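Local coordinates for putative oxidoreductase (Bacteroides fragilis NCTC 9343, PDB 3FHL), which is a putative oxidoreductase of the Gfo/Idh/MocA family, probably using a nicotinamide dinucleotide bound to its Rossmann-fold domain, at residues Val19-Phe24 with Val93-Phe98; Arg55-Leu60 with Ala82-Glu87. One frame throughout, in Å; residues are numbered along the deposited sequence.

Interaction 1: residues Val19-Phe24 with Val93-Phe98; sequences VFHAPF and VVEKPF
Helix 15-27 meets the end of strand 91-95 through one side-chain bond, from His-21 to Glu-95. Just before His-21 in 19-24, Phe-20 places its CB 4.1 Å above the imidazole plane of His-21, over the ring centre, lining one face of that ring. His-21 makes the bond itself: its NE2 donates to OE2 of Glu-95 at 2.9 Å, with an N-H...O angle of 155°. The oxygen lies slightly off the imidazole plane, and NE2 meets it from above the carboxylate plane. Ring and carboxylate planes are 65° apart, so the two flat groups are steeply turned against each other.

The contact belongs to the Rossmann domain. Glu-95 begins the Glu-Lys-Pro sequence characteristic of Gfo/Idh/MocA proteins, and a cis peptide bond precedes Pro-97.

In His-21, CG stands anti to the carbonyl carbon (chi1 -58°), which directs the ring toward the strand; in Glu-95 the chain runs extended beyond CG to meet it. Both imidazole nitrogens are engaged, since ND1 bonds to the hydroxyl of Tyr-311, while the ring of Tyr-122 packs against the imidazole. OE1 of Glu-95 has a weak bond to Ser-16.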
loop_
_atom_site.group_PDB
_atom_site.type_symbol
_atom_site.label_atom_id
_atom_site.label_comp_id
_atom_site.label_asym_id
_atom_site.label_seq_id
_atom_site.Cartn_x
_atom_site.Cartn_y
_atom_site.Cartn_z
ATOM N N VAL C 19 -2.582 32.671 -3.319
ATOM C CA VAL C 19 -1.945 31.670 -2.443
ATOM C C VAL C 19 -0.548 31.291 -2.931
ATOM O O VAL C 19 0.419 31.373 -2.182
ATOM C CB VAL C 19 -2.866 30.403 -2.259
ATOM C CG1 VAL C 19 -2.146 29.263 -1.555
ATOM C CG2 VAL C 19 -4.104 30.779 -1.462
ATOM N N PHE C 20 -0.442 30.908 -4.200
ATOM C CA PHE C 20 0.787 30.295 -4.713
ATOM C C PHE C 20 1.746 31.227 -5.452
ATOM O O PHE C 20 2.949 30.944 -5.528
ATOM C CB PHE C 20 0.431 29.116 -5.635
ATOM C CG PHE C 20 -0.268 27.986 -4.926
ATOM C CD1 PHE C 20 0.416 27.206 -3.992
ATOM C CD2 PHE C 20 -1.605 27.713 -5.178
ATOM C CE1 PHE C 20 -0.225 26.168 -3.320
ATOM C CE2 PHE C 20 -2.255 26.678 -4.519
ATOM C CZ PHE C 20 -1.561 25.902 -3.585
ATOM N N HIS C 21 1.221 32.314 -6.015
ATOM C CA HIS C 21 2.006 33.121 -6.942
ATOM C C HIS C 21 2.364 34.511 -6.434
ATOM O O HIS C 21 3.535 34.792 -6.207
ATOM C CB HIS C 21 1.304 33.186 -8.292
ATOM C CG HIS C 21 1.068 31.840 -8.885
ATOM N ND1 HIS C 21 2.099 30.978 -9.195
ATOM C CD2 HIS C 21 -0.076 31.189 -9.187
ATOM C CE1 HIS C 21 1.596 29.859 -9.687
ATOM N NE2 HIS C 21 0.280 29.961 -9.689
ATOM N N ALA C 22 1.361 35.364 -6.252
ATOM C CA ALA C 22 1.589 36.722 -5.715
ATOM C C ALA C 22 2.446 36.833 -4.439
ATOM O O ALA C 22 3.317 37.697 -4.389
ATOM C CB ALA C 22 0.276 37.490 -5.578
ATOM N N PRO C 23 2.228 35.966 -3.413
ATOM C CA PRO C 23 3.110 36.063 -2.244
ATOM C C PRO C 23 4.604 35.852 -2.520
ATOM O O PRO C 23 5.427 36.428 -1.813
ATOM C CB PRO C 23 2.581 34.949 -1.324
ATOM C CG PRO C 23 1.183 34.834 -1.689
ATOM C CD PRO C 23 1.192 34.940 -3.176
ATOM N N PHE C 24 4.934 35.053 -3.537
ATOM C CA PHE C 24 6.328 34.739 -3.883
ATOM C C PHE C 24 6.949 35.650 -4.950
ATOM O O PHE C 24 8.104 36.054 -4.818
ATOM C CB PHE C 24 6.465 33.262 -4.261
ATOM C CG PHE C 24 6.137 32.342 -3.127
ATOM C CD1 PHE C 24 7.040 32.172 -2.077
ATOM C CD2 PHE C 24 4.895 31.718 -3.055
ATOM C CE1 PHE C 24 6.739 31.337 -1.001
ATOM C CE2 PHE C 24 4.577 30.886 -1.978
ATOM C CZ PHE C 24 5.499 30.705 -0.943
ATOM N N VAL C 93 4.672 30.960 -17.476
ATOM C CA VAL C 93 4.298 29.899 -16.530
ATOM C C VAL C 93 2.823 29.546 -16.729
ATOM O O VAL C 93 1.967 30.435 -16.749
ATOM C CB VAL C 93 4.567 30.324 -15.062
ATOM C CG1 VAL C 93 3.869 29.383 -14.052
ATOM C CG2 VAL C 93 6.046 30.324 -14.810
ATOM N N VAL C 94 2.529 28.254 -16.893
ATOM C CA VAL C 94 1.137 27.799 -16.918
ATOM C C VAL C 94 0.835 26.919 -15.707
ATOM O O VAL C 94 1.614 26.033 -15.343
ATOM C CB VAL C 94 0.760 27.003 -18.192
ATOM C CG1 VAL C 94 -0.765 27.026 -18.411
ATOM C CG2 VAL C 94 1.471 27.543 -19.420
ATOM N N GLU C 95 -0.304 27.185 -15.089
ATOM C CA GLU C 95 -0.843 26.295 -14.076
ATOM C C GLU C 95 -1.493 25.086 -14.707
ATOM O O GLU C 95 -1.980 25.152 -15.844
ATOM C CB GLU C 95 -1.871 27.025 -13.241
ATOM C CG GLU C 95 -1.250 27.735 -12.082
ATOM C CD GLU C 95 -2.221 27.957 -10.955
ATOM O OE1 GLU C 95 -3.421 28.182 -11.229
ATOM O OE2 GLU C 95 -1.776 27.927 -9.785
ATOM N N LYS C 96 -1.495 23.981 -13.964
ATOM C CA LYS C 96 -2.299 22.809 -14.310
ATOM C C LYS C 96 -3.782 23.168 -14.243
ATOM O O LYS C 96 -4.210 23.840 -13.300
ATOM C CB LYS C 96 -2.005 21.655 -13.358
ATOM C CG LYS C 96 -0.631 21.030 -13.553
ATOM C CD LYS C 96 -0.141 20.391 -12.259
ATOM C CE LYS C 96 -1.087 19.297 -11.776
ATOM N NZ LYS C 96 -0.647 18.750 -10.451
ATOM N N PRO C 97 -4.571 22.725 -15.240
ATOM C CA PRO C 97 -4.174 21.910 -16.396
ATOM C C PRO C 97 -3.474 22.733 -17.480
ATOM O O PRO C 97 -3.979 23.784 -17.888
ATOM C CB PRO C 97 -5.508 21.349 -16.918
ATOM C CG PRO C 97 -6.577 21.860 -15.972
ATOM C CD PRO C 97 -6.005 23.037 -15.272
ATOM N N PHE C 98 -2.302 22.253 -17.897
ATOM C CA PHE C 98 -1.475 22.884 -18.929
ATOM C C PHE C 98 -2.306 23.176 -20.178
ATOM O O PHE C 98 -2.473 24.338 -20.552
ATOM C CB PHE C 98 -0.265 21.974 -19.221
ATOM C CG PHE C 98 0.636 22.434 -20.354
ATOM C CD1 PHE C 98 0.920 23.782 -20.574
ATOM C CD2 PHE C 98 1.247 21.488 -21.171
ATOM C CE1 PHE C 98 1.755 24.168 -21.615
ATOM C CE2 PHE C 98 2.093 21.867 -22.200
ATOM C CZ PHE C 98 2.345 23.204 -22.428
#

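Interaction 2: residues Arg55-Leu60 with Ala82-Glu87; sequences RSFKEL and AGMALE
Phe-57 packs its ring against Met-84 and Ala-85, joining the turn that leads into helix 58-61 to the flank of helix 78-87. Every close contact across the two segments is between carbon atoms. CE of Met-84 reaches the ring at its edge, near its plane, 3.9 Å from CD2 of Phe-57. A second approach comes from nearer the helix backbone, where CB of Met-84 is 4.1 Å from CE2 of Phe-57. The two side chains lie alongside each other, pointing opposite ways. Met-84 runs straight through chi2 and then bends at chi3 (60°), which turns its methyl back beside the ring and brings it 4.3 Å from CA of Lys-58. CB of Ala-85 adds an oblique contact, 4.2 Å from CZ of Phe-57. Phe-57 itself sets its CG anti to the nitrogen of its own backbone (chi1 -179°), reaching across to the helix. Beyond the two segments, its ring stacks on Tyr-81 and touches Ile-69 of the central sheet.

No polar bond crosses between the segments. Within 55-60, OG of Ser-56 donates to OE2 of Glu-59 at 2.9 Å, using the anti lone pair of that oxygen, and the backbone N of Arg-55 adds a weak bond to the same atom. The Arg-55 guanidinium turns to another part of the domain, forming a salt bridge with Glu-42.

Phe-57 and Ala-85 form the buried side of the contact and Met-84 the more open one. With 178 Å² buried and no hydrogen bond spanning the segments, it depends on apolar packing instead of directional bonding.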
loop_
_atom_site.group_PDB
_atom_site.type_symbol
_atom_site.label_atom_id
_atom_site.label_comp_id
_atom_site.label_asym_id
_atom_site.label_seq_id
_atom_site.Cartn_x
_atom_site.Cartn_y
_atom_site.Cartn_z
ATOM N N ARG C 55 -7.367 45.162 -16.714
ATOM C CA ARG C 55 -8.696 44.575 -16.815
ATOM C C ARG C 55 -8.779 43.392 -17.773
ATOM O O ARG C 55 -9.801 42.708 -17.828
ATOM C CB ARG C 55 -9.728 45.645 -17.225
ATOM C CG ARG C 55 -9.959 46.771 -16.211
ATOM C CD ARG C 55 -10.349 46.225 -14.862
ATOM N NE ARG C 55 -10.466 47.256 -13.833
ATOM C CZ ARG C 55 -10.526 47.004 -12.523
ATOM N NH1 ARG C 55 -10.470 45.754 -12.075
ATOM N NH2 ARG C 55 -10.634 48.004 -11.655
ATOM N N SER C 56 -7.721 43.158 -18.544
ATOM C CA SER C 56 -7.733 42.056 -19.496
ATOM C C SER C 56 -6.369 41.416 -19.628
ATOM O O SER C 56 -5.345 42.025 -19.284
ATOM C CB SER C 56 -8.229 42.516 -20.875
ATOM O OG SER C 56 -7.305 43.402 -21.487
ATOM N N PHE C 57 -6.380 40.185 -20.134
ATOM C CA PHE C 57 -5.179 39.399 -20.342
ATOM C C PHE C 57 -4.320 39.988 -21.454
ATOM O O PHE C 57 -3.089 39.994 -21.352
ATOM C CB PHE C 57 -5.533 37.943 -20.669
ATOM C CG PHE C 57 -4.331 37.063 -20.870
ATOM C CD1 PHE C 57 -3.508 36.736 -19.797
ATOM C CD2 PHE C 57 -4.006 36.584 -22.131
ATOM C CE1 PHE C 57 -2.396 35.930 -19.981
ATOM C CE2 PHE C 57 -2.894 35.788 -22.319
ATOM C CZ PHE C 57 -2.086 35.461 -21.242
ATOM N N LYS C 58 -4.976 40.480 -22.505
ATOM C CA LYS C 58 -4.310 41.149 -23.633
ATOM C C LYS C 58 -3.402 42.313 -23.183
ATOM O O LYS C 58 -2.349 42.547 -23.772
ATOM C CB LYS C 58 -5.358 41.644 -24.640
ATOM C CG LYS C 58 -4.810 41.951 -26.030
ATOM C CD LYS C 58 -5.794 42.783 -26.860
ATOM C CE LYS C 58 -6.592 41.924 -27.838
ATOM N NZ LYS C 58 -5.777 41.488 -29.013
ATOM N N GLU C 59 -3.796 43.008 -22.117
ATOM C CA GLU C 59 -2.983 44.075 -21.533
ATOM C C GLU C 59 -1.682 43.578 -20.891
ATOM O O GLU C 59 -0.763 44.370 -20.646
ATOM C CB GLU C 59 -3.804 44.902 -20.544
ATOM C CG GLU C 59 -4.817 45.804 -21.226
ATOM C CD GLU C 59 -5.783 46.436 -20.254
ATOM O OE1 GLU C 59 -5.447 47.490 -19.665
ATOM O OE2 GLU C 59 -6.887 45.880 -20.086
ATOM N N LEU C 60 -1.596 42.274 -20.624
ATOM C CA LEU C 60 -0.327 41.679 -20.222
ATOM C C LEU C 60 0.504 41.363 -21.433
ATOM O O LEU C 60 1.690 41.683 -21.466
ATOM C CB LEU C 60 -0.513 40.382 -19.414
ATOM C CG LEU C 60 -1.181 40.448 -18.050
ATOM C CD1 LEU C 60 -1.078 39.067 -17.360
ATOM C CD2 LEU C 60 -0.563 41.527 -17.210
ATOM N N ALA C 82 -1.684 30.895 -23.006
ATOM C CA ALA C 82 -0.239 30.621 -23.080
ATOM C C ALA C 82 0.296 30.843 -24.488
ATOM O O ALA C 82 1.426 31.291 -24.647
ATOM C CB ALA C 82 0.093 29.204 -22.612
ATOM N N GLY C 83 -0.516 30.518 -25.494
ATOM C CA GLY C 83 -0.161 30.739 -26.898
ATOM C C GLY C 83 -0.046 32.215 -27.250
ATOM O O GLY C 83 0.897 32.616 -27.927
ATOM N N MET C 84 -1.009 33.011 -26.780
ATOM C CA MET C 84 -1.017 34.461 -26.974
ATOM C C MET C 84 0.209 35.099 -26.345
ATOM O O MET C 84 0.846 35.966 -26.952
ATOM C CB MET C 84 -2.258 35.083 -26.344
ATOM C CG MET C 84 -3.500 35.141 -27.230
ATOM S SD MET C 84 -4.857 35.897 -26.297
ATOM C CE MET C 84 -4.181 37.524 -25.920
ATOM N N ALA C 85 0.532 34.661 -25.127
ATOM C CA ALA C 85 1.691 35.178 -24.395
ATOM C C ALA C 85 3.014 34.844 -25.074
ATOM O O ALA C 85 3.914 35.688 -25.130
ATOM C CB ALA C 85 1.675 34.690 -22.946
ATOM N N LEU C 86 3.123 33.632 -25.607
ATOM C CA LEU C 86 4.334 33.207 -26.309
ATOM C C LEU C 86 4.491 33.925 -27.653
ATOM O O LEU C 86 5.595 34.323 -28.020
ATOM C CB LEU C 86 4.340 31.691 -26.536
ATOM C CG LEU C 86 4.588 30.783 -25.325
ATOM C CD1 LEU C 86 4.304 29.329 -25.705
ATOM C CD2 LEU C 86 6.001 30.942 -24.776
ATOM N N GLU C 87 3.385 34.083 -28.378
ATOM C CA GLU C 87 3.399 34.766 -29.675
ATOM C C GLU C 87 3.827 36.221 -29.475
ATOM O O GLU C 87 4.591 36.762 -30.272
ATOM C CB GLU C 87 2.029 34.682 -30.361
ATOM C CG GLU C 87 2.100 34.636 -31.880
ATOM C CD GLU C 87 2.667 33.320 -32.403
ATOM O OE1 GLU C 87 1.928 32.306 -32.413
ATOM O OE2 GLU C 87 3.852 33.306 -32.809
#

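How the interactions relate
Both interactions lie in the Rossmann-fold domain, with centres about 16 Å apart. Their segments follow the chain order 19-24, 55-60, 82-87, 93-98, so the two segments of interaction 2 fall between those of interaction 1. They touch where helix 78-87 packs over strand 91-95, successive elements of a beta-alpha-beta crossover from strand 68-71: CG2 of Val-94 is 3.9 Å from CB of Ala-82. Interaction 2, its centre about 24 Å from the chain centre, is peripheral packing of a short helix against the crossover helix. Interaction 1, about 10 Å from that centre, lies at the carboxyl end of the crossover's second strand, the sheet edge where Rossmann folds usually hold the dinucleotide.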